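Local coordinates for putative methyl-accepting chemotaxis signal transduction protein (Campylobacter jejuni subsp. jejuni serotype O:2, PDB 4XMR) that serves as the sensory part of a chemoreceptor, binding isoleucine in a tandem PAS domain and probably passing the signal across the membrane to steer chemotaxis, at residues K23-T28 / G175-F180; R41-D46 / K70-S75; I56-I61 / N87-L92; N206-N211 / G228-V233. One frame throughout, in Å; residues are numbered along the deposited sequence. Where two conformers were deposited one is given.

Contacts 1 and 2 both use helix 9-48, the long helix running past both PAS modules, and their centres lie about 29 Å apart on opposite sides of the chain's centre. Each is mostly buried and turns on a hydroxyl: threonine to threonine in contact 1, tyrosine to aspartate in contact 2. Contact 3 shares helix 58-76 with contact 2 but reaches the rim of the isoleucine-binding module, where a surface salt bridge accompanies a buried apolar pair. Contact 4 is partly buried in the other module, reaches the same sheet as contact 1 and touches it through Gln-26; there a tyrosine ring over a disulfide cysteine makes the contact, with no hydrogen bond between the two segments.

Contact 1. Residues K23-T28 / G175-F180; sequences KVTQST and GNTFLF
A small, buried helix-on-sheet contact joins the long helix 9-48 to strand 177-180 of the five-stranded antiparallel sheet, in the PAS module that does not hold the isoleucine. Thr-25 carries the helix side and meets two residues of the strand. Its OG1 lies 2.8 Å from OG1 of Thr-177, the two side chains running past one another in opposite senses. Thr-177 places this oxygen between its own backbone N and carbonyl carbon (chi1 59°), while its methyl CG2 also rests near the hydroxyl of Thr-25, with CG2 3.6 Å from Thr-25 OG1. The other branch of Thr-25 does apolar work: with CG2 anti to the backbone N, the methyl reaches CD2 of Leu-179 at 3.9 Å. Leu-179 stands two residues along the strand from Thr-177, so the single helix residue spans the same strand face with its hydroxyl at one end and its methyl at the other. The backbones stay well apart, the nearest CA atoms, of Thr-25 and Thr-177, being 6.9 Å from each other.

Thr-173 brings a third hydroxyl to the spot, hydrogen-bonded to Thr-25 and more weakly to Thr-177; it gives Thr-25 a second polar partner. Strand 236-243 runs next to strand 177-180 in the sheet, where Thr-177 touches Ile-240 and Leu-179 touches Ala-238. Three clustered threonine hydroxyls can satisfy one another inside a buried interface, so helix and sheet meet here through a neutral polar cluster flanked by methyl groups, without any charge.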
loop_
_atom_site.group_PDB
_atom_site.type_symbol
_atom_site.label_atom_id
_atom_site.label_comp_id
_atom_site.label_asym_id
_atom_site.label_seq_id
_atom_site.Cartn_x
_atom_site.Cartn_y
_atom_site.Cartn_z
ATOM N N LYS B 23 14.767 5.329 3.458
ATOM C CA LYS B 23 14.256 4.866 2.172
ATOM C C LYS B 23 12.903 4.163 2.325
ATOM O O LYS B 23 12.052 4.274 1.444
ATOM C CB LYS B 23 15.264 3.971 1.446
ATOM C CG LYS B 23 14.837 3.647 0.005
ATOM C CD LYS B 23 15.915 2.977 -0.815
ATOM C CE LYS B 23 15.393 2.647 -2.207
ATOM N NZ LYS B 23 14.851 3.852 -2.908
ATOM N N VAL B 24 12.680 3.464 3.439
ATOM C CA VAL B 24 11.355 2.873 3.666
ATOM C C VAL B 24 10.285 3.963 3.730
ATOM O O VAL B 24 9.180 3.796 3.189
ATOM C CB VAL B 24 11.329 2.021 4.950
ATOM C CG1 VAL B 24 9.897 1.582 5.284
ATOM C CG2 VAL B 24 12.236 0.810 4.800
ATOM N N THR B 25 10.587 5.078 4.391
ATOM C CA THR B 25 9.631 6.176 4.441
ATOM C C THR B 25 9.460 6.820 3.061
ATOM O O THR B 25 8.336 7.149 2.668
ATOM C CB THR B 25 9.992 7.182 5.559
ATOM O OG1 THR B 25 9.685 6.584 6.824
ATOM C CG2 THR B 25 9.222 8.490 5.430
ATOM N N GLN B 26 10.552 6.974 2.319
ATOM C CA GLN B 26 10.444 7.427 0.935
ATOM C C GLN B 26 9.516 6.521 0.114
ATOM O O GLN B 26 8.632 7.011 -0.589
ATOM C CB GLN B 26 11.831 7.518 0.286
ATOM C CG GLN B 26 11.783 7.878 -1.188
ATOM C CD GLN B 26 13.151 7.869 -1.826
ATOM O OE1 GLN B 26 14.164 8.001 -1.148
ATOM N NE2 GLN B 26 13.187 7.710 -3.140
ATOM N N SER B 27 9.719 5.212 0.229
ATOM C CA SER B 27 8.887 4.249 -0.482
ATOM C C SER B 27 7.415 4.361 -0.091
ATOM O O SER B 27 6.524 4.199 -0.926
ATOM C CB SER B 27 9.383 2.823 -0.235
ATOM O OG SER B 27 10.659 2.619 -0.828
ATOM N N THR B 28 7.168 4.635 1.181
ATOM C CA THR B 28 5.803 4.782 1.677
ATOM C C THR B 28 5.102 5.916 0.947
ATOM O O THR B 28 3.961 5.774 0.490
ATOM C CB THR B 28 5.807 5.030 3.197
ATOM O OG1 THR B 28 6.426 3.920 3.849
ATOM C CG2 THR B 28 4.396 5.204 3.729
ATOM N N GLY B 175 12.101 3.471 12.529
ATOM C CA GLY B 175 12.948 4.645 12.537
ATOM C C GLY B 175 12.209 5.913 12.913
ATOM O O GLY B 175 10.981 6.026 12.752
ATOM N N ASN B 176 12.977 6.885 13.400
ATOM C CA ASN B 176 12.431 8.183 13.736
ATOM C C ASN B 176 12.343 9.029 12.475
ATOM O O ASN B 176 13.145 9.963 12.266
ATOM C CB ASN B 176 13.294 8.864 14.785
ATOM C CG ASN B 176 12.702 10.165 15.252
ATOM O OD1 ASN B 176 11.495 10.257 15.508
ATOM N ND2 ASN B 176 13.542 11.187 15.366
ATOM N N THR B 177 11.383 8.671 11.622
ATOM C CA THR B 177 11.226 9.325 10.335
ATOM C C THR B 177 10.030 10.262 10.347
ATOM O O THR B 177 9.071 10.070 11.098
ATOM C CB THR B 177 11.081 8.312 9.196
ATOM O OG1 THR B 177 9.937 7.492 9.457
ATOM C CG2 THR B 177 12.319 7.423 9.081
ATOM N N PHE B 178 10.104 11.293 9.514
ATOM C CA PHE B 178 9.055 12.298 9.447
ATOM C C PHE B 178 9.078 13.008 8.102
ATOM O O PHE B 178 10.038 12.885 7.352
ATOM C CB PHE B 178 9.107 13.269 10.646
ATOM C CG PHE B 178 10.473 13.861 10.925
ATOM C CD1 PHE B 178 11.408 13.152 11.671
ATOM C CD2 PHE B 178 10.799 15.146 10.508
ATOM C CE1 PHE B 178 12.661 13.692 11.955
ATOM C CE2 PHE B 178 12.052 15.696 10.797
ATOM C CZ PHE B 178 12.972 14.961 11.522
ATOM N N LEU B 179 7.987 13.703 7.791
ATOM C CA LEU B 179 7.819 14.391 6.520
ATOM C C LEU B 179 7.489 15.854 6.733
ATOM O O LEU B 179 6.668 16.181 7.586
ATOM C CB LEU B 179 6.653 13.795 5.725
ATOM C CG LEU B 179 6.670 12.349 5.274
ATOM C CD1 LEU B 179 5.401 12.091 4.454
ATOM C CD2 LEU B 179 7.919 12.044 4.464
ATOM N N PHE B 180 8.097 16.715 5.917
ATOM C CA PHE B 180 7.682 18.106 5.801
ATOM C C PHE B 180 6.954 18.301 4.486
ATOM O O PHE B 180 7.271 17.651 3.491
ATOM C CB PHE B 180 8.891 19.043 5.809
ATOM C CG PHE B 180 9.650 19.049 7.096
ATOM C CD1 PHE B 180 9.258 19.879 8.132
ATOM C CD2 PHE B 180 10.764 18.241 7.258
ATOM C CE1 PHE B 180 9.951 19.894 9.320
ATOM C CE2 PHE B 180 11.466 18.253 8.444
ATOM C CZ PHE B 180 11.062 19.084 9.474
#

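Contact 2. Residues R41-D46 / K70-S75; sequences RALEKD and KYYRHS. With SO4 (sulfate ion), chain F.
Tyr-72 reaches from helix 58-76 to helix 9-48 in the helical layer beside the isoleucine-binding PAS module, at a place where the second subunit also packs. Its hydroxyl donates to Asp-46, with OH 2.7 Å from OD2. The bond reaches OD2 on the anti side, 27° out of the carboxylate plane, and the carboxylate is steeply turned against the phenol ring, near whose plane the oxygen lies at the edge. The same hydroxyl comes within 3.2 Å of the carbonyl O of Ala-42, whose methyl CB adds apolar cover beside it.

Leu-43 covers one face of the ring. With CG anti to its backbone N, the leucine sends CD1 over the phenol as a CH-pi contact, 3.8 Å from the centroid of the Tyr-72 ring and 18° from the normal. The two short helical segments run nearly antiparallel, at 163°, with axes 11.1 Å apart, a spacing that the large tyrosine side chain bridges.

This antiparallel pair belongs to the dimer interface: OD2 of Asp-46 also accepts from ND1 of His-74 of the second subunit, and His-74 here returns the bond to Asp-46 of that subunit. Two donors thus grip one carboxylate oxygen, which probably favours its charged form. The far side of His-74 faces a sulfate ion, probably from the crystallisation liquor. NE2 of His-74 donates to sulfate O1 at 2.8 Å, while the guanidinium of Arg-73 meets the ion edge-on, NH2 to O1 and NH1 to O3, each at 2.9 Å.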
loop_
_atom_site.group_PDB
_atom_site.type_symbol
_atom_site.label_atom_id
_atom_site.label_comp_id
_atom_site.label_asym_id
_atom_site.label_seq_id
_atom_site.Cartn_x
_atom_site.Cartn_y
_atom_site.Cartn_z
ATOM N N ARG B 41 -6.672 7.119 -12.658
ATOM C CA ARG B 41 -6.617 6.826 -14.092
ATOM C C ARG B 41 -7.644 5.772 -14.495
ATOM O O ARG B 41 -8.275 5.879 -15.549
ATOM C CB ARG B 41 -5.224 6.351 -14.501
ATOM C CG ARG B 41 -4.191 7.462 -14.664
ATOM C CD ARG B 41 -2.932 6.924 -15.338
ATOM N NE ARG B 41 -2.170 6.105 -14.410
ATOM C CZ ARG B 41 -1.196 6.574 -13.643
ATOM N NH1 ARG B 41 -0.849 7.856 -13.720
ATOM N NH2 ARG B 41 -0.560 5.763 -12.815
ATOM N N ALA B 42 -7.801 4.742 -13.671
ATOM C CA ALA B 42 -8.774 3.693 -13.960
ATOM C C ALA B 42 -10.190 4.272 -13.963
ATOM O O ALA B 42 -11.012 3.943 -14.833
ATOM C CB ALA B 42 -8.649 2.555 -12.955
ATOM N N LEU B 43 -10.478 5.122 -12.984
ATOM C CA LEU B 43 -11.781 5.768 -12.885
ATOM C C LEU B 43 -12.044 6.636 -14.124
ATOM O O LEU B 43 -13.123 6.565 -14.713
ATOM C CB LEU B 43 -11.859 6.577 -11.591
ATOM C CG LEU B 43 -13.151 7.343 -11.329
ATOM C CD1 LEU B 43 -14.389 6.483 -11.563
ATOM C CD2 LEU B 43 -13.130 7.833 -9.888
ATOM N N GLU B 44 -11.059 7.435 -14.533
ATOM C CA GLU B 44 -11.189 8.232 -15.753
ATOM C C GLU B 44 -11.559 7.360 -16.947
ATOM O O GLU B 44 -12.434 7.710 -17.737
ATOM C CB GLU B 44 -9.868 8.954 -16.037
ATOM C CG GLU B 44 -9.709 9.467 -17.489
ATOM C CD GLU B 44 -8.291 9.923 -17.810
ATOM O OE1 GLU B 44 -7.323 9.241 -17.396
ATOM O OE2 GLU B 44 -8.140 10.972 -18.478
ATOM N N LYS B 45 -10.876 6.232 -17.083
ATOM C CA LYS B 45 -11.087 5.355 -18.231
ATOM C C LYS B 45 -12.504 4.777 -18.219
ATOM O O LYS B 45 -13.155 4.704 -19.266
ATOM C CB LYS B 45 -10.033 4.246 -18.267
ATOM C CG LYS B 45 -10.067 3.356 -19.501
ATOM C CD LYS B 45 -8.935 2.326 -19.458
ATOM C CE LYS B 45 -9.000 1.372 -20.641
ATOM N NZ LYS B 45 -7.849 0.425 -20.643
ATOM N N ASP B 46 -12.997 4.385 -17.046
ATOM C CA ASP B 46 -14.355 3.865 -16.980
ATOM C C ASP B 46 -15.399 4.949 -17.267
ATOM O O ASP B 46 -16.406 4.677 -17.907
ATOM C CB ASP B 46 -14.600 3.186 -15.628
ATOM C CG ASP B 46 -14.312 1.697 -15.668
ATOM O OD1 ASP B 46 -14.501 1.070 -16.739
ATOM O OD2 ASP B 46 -13.920 1.141 -14.621
ATOM N N LYS B 70 -19.476 6.108 -7.032
ATOM C CA LYS B 70 -19.767 5.450 -5.766
ATOM C C LYS B 70 -19.009 4.132 -5.603
ATOM O O LYS B 70 -18.424 3.868 -4.549
ATOM C CB LYS B 70 -21.271 5.201 -5.618
ATOM C CG LYS B 70 -21.648 4.542 -4.289
ATOM C CD LYS B 70 -23.147 4.282 -4.172
ATOM C CE LYS B 70 -23.565 3.040 -4.942
ATOM N NZ LYS B 70 -24.901 2.527 -4.498
ATOM N N TYR B 71 -19.039 3.287 -6.627
ATOM C CA TYR B 71 -18.383 1.987 -6.511
ATOM C C TYR B 71 -16.877 2.188 -6.366
ATOM O O TYR B 71 -16.236 1.540 -5.543
ATOM C CB TYR B 71 -18.714 1.075 -7.701
ATOM C CG TYR B 71 -20.163 0.656 -7.755
ATOM C CD1 TYR B 71 -20.819 0.208 -6.615
ATOM C CD2 TYR B 71 -20.888 0.739 -8.941
ATOM C CE1 TYR B 71 -22.169 -0.179 -6.662
ATOM C CE2 TYR B 71 -22.221 0.358 -8.994
ATOM C CZ TYR B 71 -22.865 -0.094 -7.863
ATOM O OH TYR B 71 -24.201 -0.465 -7.955
ATOM N N TYR B 72 -16.312 3.115 -7.131
ATOM C CA TYR B 72 -14.889 3.391 -6.973
ATOM C C TYR B 72 -14.570 3.942 -5.578
ATOM O O TYR B 72 -13.601 3.523 -4.937
ATOM C CB TYR B 72 -14.400 4.351 -8.059
ATOM C CG TYR B 72 -13.842 3.670 -9.288
ATOM C CD1 TYR B 72 -14.683 3.101 -10.252
ATOM C CD2 TYR B 72 -12.471 3.621 -9.501
ATOM C CE1 TYR B 72 -14.166 2.489 -11.391
ATOM C CE2 TYR B 72 -11.948 3.018 -10.637
ATOM C CZ TYR B 72 -12.792 2.461 -11.575
ATOM O OH TYR B 72 -12.226 1.882 -12.690
ATOM N N ARG B 73 -15.387 4.867 -5.094
ATOM C CA ARG B 73 -15.161 5.408 -3.752
ATOM C C ARG B 73 -15.124 4.284 -2.716
ATOM O O ARG B 73 -14.231 4.236 -1.867
ATOM C CB ARG B 73 -16.237 6.414 -3.350
ATOM C CG ARG B 73 -16.038 6.920 -1.918
ATOM C CD ARG B 73 -16.966 8.079 -1.523
ATOM N NE ARG B 73 -18.396 7.776 -1.673
ATOM C CZ ARG B 73 -19.140 7.102 -0.791
ATOM N NH1 ARG B 73 -18.607 6.603 0.319
ATOM N NH2 ARG B 73 -20.436 6.906 -1.033
ATOM N N HIS B 74 -16.094 3.381 -2.789
ATOM C CA HIS B 74 -16.132 2.274 -1.852
ATOM C C HIS B 74 -14.922 1.374 -1.984
ATOM O O HIS B 74 -14.409 0.870 -0.986
ATOM C CB HIS B 74 -17.383 1.430 -2.068
ATOM C CG HIS B 74 -18.642 2.083 -1.620
ATOM N ND1 HIS B 74 -19.884 1.618 -2.012
ATOM C CD2 HIS B 74 -18.878 3.119 -0.782
ATOM C CE1 HIS B 74 -20.820 2.356 -1.451
ATOM N NE2 HIS B 74 -20.238 3.279 -0.698
ATOM N N SER B 75 -14.487 1.137 -3.212
ATOM C CA SER B 75 -13.420 0.175 -3.429
ATOM C C SER B 75 -12.130 0.523 -2.679
ATOM O O SER B 75 -11.424 -0.372 -2.237
ATOM C CB SER B 75 -13.157 -0.035 -4.921
ATOM O OG SER B 75 -12.543 1.105 -5.450
HETATM S S SO4 F . -21.781 5.262 2.071
HETATM O O1 SO4 F . -21.938 5.113 0.632
HETATM O O2 SO4 F . -22.205 4.030 2.729
HETATM O O3 SO4 F . -20.380 5.529 2.386
HETATM O O4 SO4 F . -22.611 6.372 2.528
#

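Contact 3. Residues I56-I61 / N87-L92; sequences ITEENI and NGKVLL
Glu-58 sets CG anti to its own carbonyl carbon (chi1 -69°) and then runs extended, which carries its carboxylate from the first turn of helix 58-76 to Asn-87 and Lys-89. Lys-89 has a similar first torsion and is likewise stretched beyond CG; the two chains cross at about a right angle with their charged ends together. NZ of Lys-89 lies 2.9 Å from OE1 of Glu-58, a salt bridge that uses the syn lone pair of that oxygen. The ammonium also makes a weaker bond to Glu-58 OE2, at 3.2 Å, and so spans both oxygens.

OE2 is met by the amide of Asn-87 as well, with ND2 2.6 Å from it; at 126° the bond is badly bent and counts as weak. Carboxylate and amide planes stand 80° apart. An Asx turn helps to hold the asparagine: its OD1 accepts at 3.0 Å from the backbone N of Lys-89, which stands above the carbonyl plane, so one amide group both closes the turn leading into strand 90-94 and offers its nitrogen to the helix.

Here the helix start packs against the edge region of the six-stranded antiparallel sheet of the PAS module, beside strand 103-105, whose Leu-104 touches both Glu-58 and Lys-89. Thr-57 provides the N-cap, its OG1 accepting from the N of Asn-60 at 3.2 Å. Deeper in, CG2 of Ile-61 meets CD2 of Leu-91 at 3.9 Å, and that leucine methyl, CD2 of Leu-91, lies 3.6 Å from the carbonyl O of Ile-61. Next to Leu-91 on the strand, Val-90 touches the bound isoleucine.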
loop_
_atom_site.group_PDB
_atom_site.type_symbol
_atom_site.label_atom_id
_atom_site.label_comp_id
_atom_site.label_asym_id
_atom_site.label_seq_id
_atom_site.Cartn_x
_atom_site.Cartn_y
_atom_site.Cartn_z
ATOM N N ILE B 56 -23.388 13.937 -21.758
ATOM C CA ILE B 56 -23.649 15.313 -22.204
ATOM C C ILE B 56 -24.927 15.999 -21.704
ATOM O O ILE B 56 -25.198 17.139 -22.083
ATOM C CB ILE B 56 -23.564 15.452 -23.745
ATOM C CG1 ILE B 56 -24.443 14.409 -24.436
ATOM C CG2 ILE B 56 -22.124 15.326 -24.205
ATOM C CD1 ILE B 56 -24.477 14.546 -25.951
ATOM N N THR B 57 -25.715 15.322 -20.876
ATOM C CA THR B 57 -26.787 16.002 -20.143
ATOM C C THR B 57 -26.610 15.735 -18.652
ATOM O O THR B 57 -26.042 14.715 -18.268
ATOM C CB THR B 57 -28.203 15.553 -20.568
ATOM O OG1 THR B 57 -28.420 14.189 -20.189
ATOM C CG2 THR B 57 -28.397 15.709 -22.071
ATOM N N GLU B 58 -27.094 16.647 -17.816
ATOM C CA GLU B 58 -26.967 16.482 -16.372
ATOM C C GLU B 58 -27.672 15.220 -15.881
ATOM O O GLU B 58 -27.131 14.487 -15.050
ATOM C CB GLU B 58 -27.464 17.723 -15.629
ATOM C CG GLU B 58 -26.567 18.936 -15.818
ATOM C CD GLU B 58 -27.029 20.141 -15.021
ATOM O OE1 GLU B 58 -28.000 20.007 -14.250
ATOM O OE2 GLU B 58 -26.415 21.215 -15.169
ATOM N N GLU B 59 -28.865 14.957 -16.408
ATOM C CA GLU B 59 -29.595 13.744 -16.055
ATOM C C GLU B 59 -28.787 12.482 -16.371
ATOM O O GLU B 59 -28.686 11.571 -15.546
ATOM C CB GLU B 59 -30.951 13.701 -16.764
ATOM C CG GLU B 59 -31.740 12.424 -16.512
ATOM C CD GLU B 59 -33.118 12.442 -17.157
ATOM O OE1 GLU B 59 -33.517 13.496 -17.696
ATOM O OE2 GLU B 59 -33.800 11.397 -17.120
ATOM N N ASN B 60 -28.221 12.425 -17.571
ATOM C CA ASN B 60 -27.431 11.266 -17.960
ATOM C C ASN B 60 -26.156 11.130 -17.130
ATOM O O ASN B 60 -25.751 10.026 -16.769
ATOM C CB ASN B 60 -27.106 11.301 -19.454
ATOM C CG ASN B 60 -28.310 10.985 -20.313
ATOM O OD1 ASN B 60 -29.323 10.498 -19.817
ATOM N ND2 ASN B 60 -28.203 11.248 -21.609
ATOM N N ILE B 61 -25.532 12.257 -16.815
ATOM C CA ILE B 61 -24.341 12.230 -15.975
ATOM C C ILE B 61 -24.676 11.684 -14.583
ATOM O O ILE B 61 -23.992 10.787 -14.081
ATOM C CB ILE B 61 -23.682 13.616 -15.886
ATOM C CG1 ILE B 61 -23.060 13.982 -17.238
ATOM C CG2 ILE B 61 -22.622 13.639 -14.786
ATOM C CD1 ILE B 61 -22.708 15.450 -17.390
ATOM N N ASN B 87 -20.232 23.976 -16.082
ATOM C CA ASN B 87 -21.289 24.861 -15.606
ATOM C C ASN B 87 -21.163 25.124 -14.109
ATOM O O ASN B 87 -21.957 25.856 -13.525
ATOM C CB ASN B 87 -22.688 24.366 -16.001
ATOM C CG ASN B 87 -23.118 23.111 -15.254
ATOM O OD1 ASN B 87 -22.381 22.557 -14.441
ATOM N ND2 ASN B 87 -24.338 22.666 -15.528
ATOM N N GLY B 88 -20.155 24.509 -13.494
ATOM C CA GLY B 88 -19.840 24.778 -12.106
ATOM C C GLY B 88 -20.434 23.769 -11.147
ATOM O O GLY B 88 -20.075 23.743 -9.975
ATOM N N LYS B 89 -21.348 22.939 -11.642
ATOM C CA LYS B 89 -21.964 21.923 -10.803
ATOM C C LYS B 89 -20.992 20.763 -10.619
ATOM O O LYS B 89 -20.093 20.543 -11.439
ATOM C CB LYS B 89 -23.277 21.428 -11.411
ATOM C CG LYS B 89 -24.332 22.513 -11.552
ATOM C CD LYS B 89 -25.666 21.919 -11.957
ATOM C CE LYS B 89 -26.722 22.995 -12.169
ATOM N NZ LYS B 89 -28.014 22.402 -12.622
ATOM N N VAL B 90 -21.165 20.015 -9.541
ATOM C CA VAL B 90 -20.297 18.876 -9.295
ATOM C C VAL B 90 -21.122 17.677 -8.852
ATOM O O VAL B 90 -21.990 17.798 -7.991
ATOM C CB VAL B 90 -19.184 19.215 -8.280
ATOM C CG1 VAL B 90 -19.773 19.679 -6.967
ATOM C CG2 VAL B 90 -18.284 18.021 -8.055
ATOM N N LEU B 91 -20.877 16.530 -9.478
ATOM C CA LEU B 91 -21.516 15.299 -9.080
ATOM C C LEU B 91 -20.632 14.675 -8.004
ATOM O O LEU B 91 -19.511 14.253 -8.287
ATOM C CB LEU B 91 -21.666 14.372 -10.275
ATOM C CG LEU B 91 -22.382 13.052 -9.985
ATOM C CD1 LEU B 91 -23.836 13.294 -9.573
ATOM C CD2 LEU B 91 -22.320 12.137 -11.191
ATOM N N LEU B 92 -21.146 14.623 -6.776
ATOM C CA LEU B 92 -20.343 14.297 -5.597
ATOM C C LEU B 92 -20.771 13.003 -4.918
ATOM O O LEU B 92 -21.920 12.874 -4.496
ATOM C CB LEU B 92 -20.411 15.452 -4.593
ATOM C CG LEU B 92 -19.726 15.249 -3.238
ATOM C CD1 LEU B 92 -18.225 14.969 -3.396
ATOM C CD2 LEU B 92 -19.955 16.462 -2.357
#

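Contact 4. Residues N206-N211 / G228-V233; sequences NAYKLN and GACTKV
One face of the Tyr-208 ring is covered by Cys-230, whose CB sits above it toward the rim, while CD of Lys-232 comes to the ring's edge near its plane. This is helix-on-sheet packing in the PAS module that does not hold the isoleucine: helix 202-211 lies across strand 224-233, the short segments inclined at 68° with their axes 8.6 Å apart. The cysteine CB is 3.7 Å from the centroid of the Tyr-208 ring and 21° from its normal, a CH-pi contact, and it comes nearest to the ring at CD1, 3.4 Å away. Its sulfur stands farther out in a sulfur-aromatic contact, SG lying 4.6 Å from the same Tyr-208 centroid in an oblique position. That sulfur is tied to Cys-239 of the adjoining strand 236-243, so the tyrosine rests on one half of a disulfide linking two neighbouring strands.

The ring reaches the sheet because Tyr-208 turns CG anti to its backbone N (chi1 169°). The side chains of Tyr-208 and Lys-232 cross at about a right angle, which brings the hydroxyl beside the aliphatic part of the lysine. The polar ends look to other partners: the tyrosine OH is hydrogen-bonded to Asp-213, and the lysine ammonium to Thr-237 and the carbonyl O of Ala-235. Lys-232 is bent at both chi2 and chi3, folding its chain past the phenol. At the last turn of the helix, ND2 of Asn-211 bonds the carbonyl O of Ala-207 at 2.8 Å, nearly straight. Across the contact, the hydroxyl OH of Tyr-208 touches CG of Lys-232 at 3.2 Å.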
loop_
_atom_site.group_PDB
_atom_site.type_symbol
_atom_site.label_atom_id
_atom_site.label_comp_id
_atom_site.label_asym_id
_atom_site.label_seq_id
_atom_site.Cartn_x
_atom_site.Cartn_y
_atom_site.Cartn_z
ATOM N N ASN B 206 17.575 23.684 8.494
ATOM C CA ASN B 206 18.758 24.477 8.170
ATOM C C ASN B 206 19.943 23.580 7.840
ATOM O O ASN B 206 20.707 23.853 6.913
ATOM C CB ASN B 206 19.115 25.416 9.324
ATOM C CG ASN B 206 18.119 26.552 9.484
ATOM O OD1 ASN B 206 17.366 26.868 8.562
ATOM N ND2 ASN B 206 18.108 27.168 10.663
ATOM N N ALA B 207 20.093 22.501 8.597
ATOM C CA ALA B 207 21.199 21.593 8.354
ATOM C C ALA B 207 20.994 20.848 7.036
ATOM O O ALA B 207 21.930 20.667 6.265
ATOM C CB ALA B 207 21.361 20.631 9.508
ATOM N N TYR B 208 19.762 20.425 6.767
ATOM C CA TYR B 208 19.472 19.772 5.497
ATOM C C TYR B 208 19.821 20.673 4.305
ATOM O O TYR B 208 20.391 20.212 3.313
ATOM C CB TYR B 208 18.006 19.350 5.448
ATOM C CG TYR B 208 17.542 18.899 4.092
ATOM C CD1 TYR B 208 18.213 17.898 3.396
ATOM C CD2 TYR B 208 16.396 19.441 3.524
ATOM C CE1 TYR B 208 17.772 17.472 2.153
ATOM C CE2 TYR B 208 15.948 19.021 2.293
ATOM C CZ TYR B 208 16.636 18.042 1.608
ATOM O OH TYR B 208 16.162 17.640 0.377
ATOM N N LYS B 209 19.509 21.958 4.417
ATOM C CA LYS B 209 19.806 22.891 3.332
ATOM C C LYS B 209 21.297 22.947 2.991
ATOM O O LYS B 209 21.672 23.132 1.835
ATOM C CB LYS B 209 19.277 24.285 3.655
ATOM C CG LYS B 209 17.771 24.399 3.561
ATOM C CD LYS B 209 17.317 25.843 3.646
ATOM C CE LYS B 209 17.542 26.426 5.031
ATOM N NZ LYS B 209 17.098 27.850 5.104
ATOM N N LEU B 210 22.146 22.770 3.998
ATOM C CA LEU B 210 23.594 22.775 3.793
ATOM C C LEU B 210 24.105 21.479 3.156
ATOM O O LEU B 210 25.171 21.459 2.553
ATOM C CB LEU B 210 24.309 22.982 5.127
ATOM C CG LEU B 210 24.206 24.349 5.799
ATOM C CD1 LEU B 210 24.672 24.251 7.246
ATOM C CD2 LEU B 210 25.048 25.365 5.040
ATOM N N ASN B 211 23.353 20.391 3.296
ATOM C CA ASN B 211 23.904 19.056 3.036
ATOM C C ASN B 211 23.389 18.265 1.837
ATOM O O ASN B 211 24.099 17.413 1.310
ATOM C CB ASN B 211 23.796 18.191 4.293
ATOM C CG ASN B 211 24.841 18.543 5.316
ATOM O OD1 ASN B 211 25.952 18.013 5.288
ATOM N ND2 ASN B 211 24.506 19.457 6.214
ATOM N N GLY B 228 21.177 13.631 11.479
ATOM C CA GLY B 228 20.026 13.498 10.613
ATOM C C GLY B 228 20.398 13.349 9.157
ATOM O O GLY B 228 21.530 13.645 8.759
ATOM N N ALA B 229 19.438 12.895 8.358
ATOM C CA ALA B 229 19.553 12.943 6.910
ATOM C C ALA B 229 18.153 13.158 6.371
ATOM O O ALA B 229 17.169 12.650 6.937
ATOM C CB ALA B 229 20.136 11.655 6.359
ATOM N N CYS B 230 18.046 13.910 5.286
ATOM C CA CYS B 230 16.758 14.123 4.648
ATOM C C CYS B 230 16.876 13.936 3.146
ATOM O O CYS B 230 17.978 13.963 2.579
ATOM C CB CYS B 230 16.224 15.534 4.910
ATOM S SG CYS B 230 16.074 16.049 6.624
ATOM N N THR B 231 15.729 13.765 2.499
ATOM C CA THR B 231 15.701 13.678 1.051
ATOM C C THR B 231 14.377 14.205 0.521
ATOM O O THR B 231 13.340 14.123 1.194
ATOM C CB THR B 231 15.919 12.235 0.558
ATOM O OG1 THR B 231 16.080 12.238 -0.865
ATOM C CG2 THR B 231 14.747 11.321 0.948
ATOM N N LYS B 232 14.402 14.738 -0.694
ATOM C CA LYS B 232 13.170 15.175 -1.330
ATOM C C LYS B 232 12.412 13.968 -1.852
ATOM O O LYS B 232 12.991 13.052 -2.439
ATOM C CB LYS B 232 13.473 16.133 -2.478
ATOM C CG LYS B 232 14.076 17.454 -2.041
ATOM C CD LYS B 232 13.222 18.152 -0.990
ATOM C CE LYS B 232 11.853 18.532 -1.535
ATOM N NZ LYS B 232 11.059 19.296 -0.535
ATOM N N VAL B 233 11.106 13.966 -1.619
ATOM C CA VAL B 233 10.225 12.949 -2.187
ATOM C C VAL B 233 9.026 13.702 -2.753
ATOM O O VAL B 233 8.146 14.137 -2.000
ATOM C CB VAL B 233 9.759 11.904 -1.155
ATOM C CG1 VAL B 233 9.055 10.743 -1.877
ATOM C CG2 VAL B 233 10.929 11.386 -0.307
#